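Local coordinates for protein homospermidine synthase (PDB 2PH5) that probably makes the polyamine homospermidine, as a homospermidine synthase, and binds NAD in a Rossmann-type domain, at residues M275-T280 / Y454-D459. Numbering follows the deposited sequence.
Sequences MVRSWT and YPEEVD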
loop_
_atom_site.group_PDB
_atom_site.type_symbol
_atom_site.label_atom_id
_atom_site.label_comp_id
_atom_site.label_asym_id
_atom_site.label_seq_id
_atom_site.Cartn_x
_atom_site.Cartn_y
_atom_site.Cartn_z
HETATM N N MSE A 275 3.595 10.362 6.066
HETATM C CA MSE A 275 2.139 10.333 6.072
HETATM C C MSE A 275 1.612 11.428 7.006
HETATM O O MSE A 275 2.221 11.741 8.032
HETATM C CB MSE A 275 1.639 8.973 6.569
HETATM C CG MSE A 275 2.182 7.765 5.826
HETATM SE SE MSE A 275 1.766 7.777 3.940
HETATM C CE MSE A 275 -0.142 7.429 4.037
ATOM N N VAL A 276 0.478 12.010 6.649
ATOM C CA VAL A 276 -0.127 13.042 7.476
ATOM C C VAL A 276 -1.613 12.730 7.615
ATOM O O VAL A 276 -2.234 12.180 6.705
ATOM C CB VAL A 276 0.037 14.443 6.851
ATOM C CG1 VAL A 276 1.431 15.001 7.146
ATOM C CG2 VAL A 276 -0.192 14.356 5.361
ATOM N N ARG A 277 -2.164 13.080 8.771
ATOM C CA ARG A 277 -3.569 12.861 9.086
ATOM C C ARG A 277 -4.414 14.019 8.555
ATOM O O ARG A 277 -4.226 15.158 8.965
ATOM C CB ARG A 277 -3.752 12.768 10.605
ATOM C CG ARG A 277 -3.069 11.574 11.260
ATOM C CD ARG A 277 -3.276 11.546 12.774
ATOM N NE ARG A 277 -2.763 10.307 13.355
ATOM C CZ ARG A 277 -1.506 10.114 13.749
ATOM N NH1 ARG A 277 -0.612 11.089 13.642
ATOM N NH2 ARG A 277 -1.132 8.933 14.223
ATOM N N SER A 278 -5.339 13.731 7.649
ATOM C CA SER A 278 -6.190 14.771 7.102
ATOM C C SER A 278 -7.646 14.301 7.028
ATOM O O SER A 278 -8.005 13.269 7.602
ATOM C CB SER A 278 -5.673 15.197 5.726
ATOM O OG SER A 278 -6.312 16.365 5.266
ATOM N N TRP A 279 -8.487 15.042 6.315
ATOM C CA TRP A 279 -9.896 14.682 6.242
ATOM C C TRP A 279 -10.538 15.010 4.907
ATOM O O TRP A 279 -10.210 16.015 4.275
ATOM C CB TRP A 279 -10.656 15.408 7.348
ATOM C CG TRP A 279 -12.081 15.005 7.461
ATOM C CD1 TRP A 279 -12.580 13.986 8.209
ATOM C CD2 TRP A 279 -13.203 15.624 6.819
ATOM N NE1 TRP A 279 -13.945 13.928 8.084
ATOM C CE2 TRP A 279 -14.357 14.923 7.236
ATOM C CE3 TRP A 279 -13.345 16.701 5.933
ATOM C CZ2 TRP A 279 -15.645 15.267 6.800
ATOM C CZ3 TRP A 279 -14.622 17.041 5.500
ATOM C CH2 TRP A 279 -15.755 16.324 5.938
ATOM N N THR A 280 -11.484 14.165 4.509
ATOM C CA THR A 280 -12.208 14.326 3.257
ATOM C C THR A 280 -13.684 14.037 3.571
ATOM O O THR A 280 -13.990 13.174 4.386
ATOM C CB THR A 280 -11.651 13.340 2.194
ATOM O OG1 THR A 280 -11.772 13.916 0.892
ATOM C CG2 THR A 280 -12.402 12.008 2.234
ATOM N N TYR A 454 -0.707 1.176 20.037
ATOM C CA TYR A 454 0.606 1.800 20.142
ATOM C C TYR A 454 0.427 3.308 20.328
ATOM O O TYR A 454 0.330 4.060 19.357
ATOM C CB TYR A 454 1.453 1.489 18.899
ATOM C CG TYR A 454 1.866 0.029 18.811
ATOM C CD1 TYR A 454 0.944 -0.959 18.458
ATOM C CD2 TYR A 454 3.165 -0.373 19.140
ATOM C CE1 TYR A 454 1.302 -2.311 18.440
ATOM C CE2 TYR A 454 3.532 -1.725 19.124
ATOM C CZ TYR A 454 2.594 -2.686 18.775
ATOM O OH TYR A 454 2.934 -4.017 18.765
ATOM N N PRO A 455 0.381 3.766 21.594
ATOM C CA PRO A 455 0.207 5.185 21.928
ATOM C C PRO A 455 1.276 6.107 21.346
ATOM O O PRO A 455 2.449 6.036 21.730
ATOM C CB PRO A 455 0.218 5.183 23.458
ATOM C CG PRO A 455 1.148 4.058 23.775
ATOM C CD PRO A 455 0.683 2.983 22.808
ATOM N N GLU A 456 0.863 6.966 20.416
ATOM C CA GLU A 456 1.769 7.924 19.785
ATOM C C GLU A 456 1.704 9.236 20.563
ATOM O O GLU A 456 0.622 9.758 20.813
ATOM C CB GLU A 456 1.373 8.155 18.317
ATOM C CG GLU A 456 2.175 9.250 17.616
ATOM C CD GLU A 456 1.927 9.314 16.104
ATOM O OE1 GLU A 456 2.410 10.278 15.461
ATOM O OE2 GLU A 456 1.263 8.403 15.557
ATOM N N GLU A 457 2.860 9.757 20.959
ATOM C CA GLU A 457 2.917 11.001 21.716
ATOM C C GLU A 457 2.140 12.103 20.998
ATOM O O GLU A 457 2.378 12.385 19.828
ATOM C CB GLU A 457 4.376 11.419 21.911
ATOM C CG GLU A 457 4.618 12.358 23.078
ATOM C CD GLU A 457 6.097 12.577 23.336
ATOM O OE1 GLU A 457 6.823 11.575 23.499
ATOM O OE2 GLU A 457 6.532 13.749 23.378
ATOM N N VAL A 458 1.201 12.715 21.705
ATOM C CA VAL A 458 0.394 13.771 21.119
ATOM C C VAL A 458 0.376 15.008 21.999
ATOM O O VAL A 458 0.741 14.959 23.167
ATOM C CB VAL A 458 -1.055 13.305 20.910
ATOM C CG1 VAL A 458 -1.094 12.161 19.905
ATOM C CG2 VAL A 458 -1.645 12.871 22.237
ATOM N N ASP A 459 -0.057 16.120 21.424
ATOM C CA ASP A 459 -0.139 17.386 22.141
ATOM C C ASP A 459 -1.628 17.739 22.272
ATOM O O ASP A 459 -2.223 18.336 21.367
ATOM C CB ASP A 459 0.621 18.456 21.348
ATOM C CG ASP A 459 0.697 19.787 22.068
ATOM O OD1 ASP A 459 1.402 20.691 21.563
ATOM O OD2 ASP A 459 0.057 19.941 23.129
#
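Glu456 and Arg277 reach for each other from opposite directions and join in a single salt bridge, the one point where the 454-459 loop meets the strand 275-278. Before it in the loop, Tyr454 turns to the dimer interface, its hydroxyl bonded to the carbonyl of Leu236 of the second subunit, a use for a ring that is both apolar and polar-tipped. At Glu456, CG is anti to the backbone N (chi1 174°) and the chain runs on extended; with the long Arg277 chain it spans the gap between backbones. Its OE2 accepts from Arg277 NH2 at 2.8 Å, nearly straight at 162°. Guanidinium and carboxylate planes are 60° apart and Arg277 NH1 stays 3.6 Å from Glu456 OE1, so one bond holds the pair. OE1 instead takes the backbone N-H of Asn472. Arginine suits its place by serving three acceptors: NE pairs with Glu338 of the second subunit, its strongest polar partner, and NH1 weakly with the Asn468 carbonyl. Farther on, Val458 lays its apolar branches on Asn468 and Arg450, and Asp459 accepts from His249. Ile469 and Val471 hydrogen-bond through their backbones to Arg277 and Met275, so helix 466-469 and the residues after it touch both loop and strand, while strand 286-289 pairs antiparallel with 275-278.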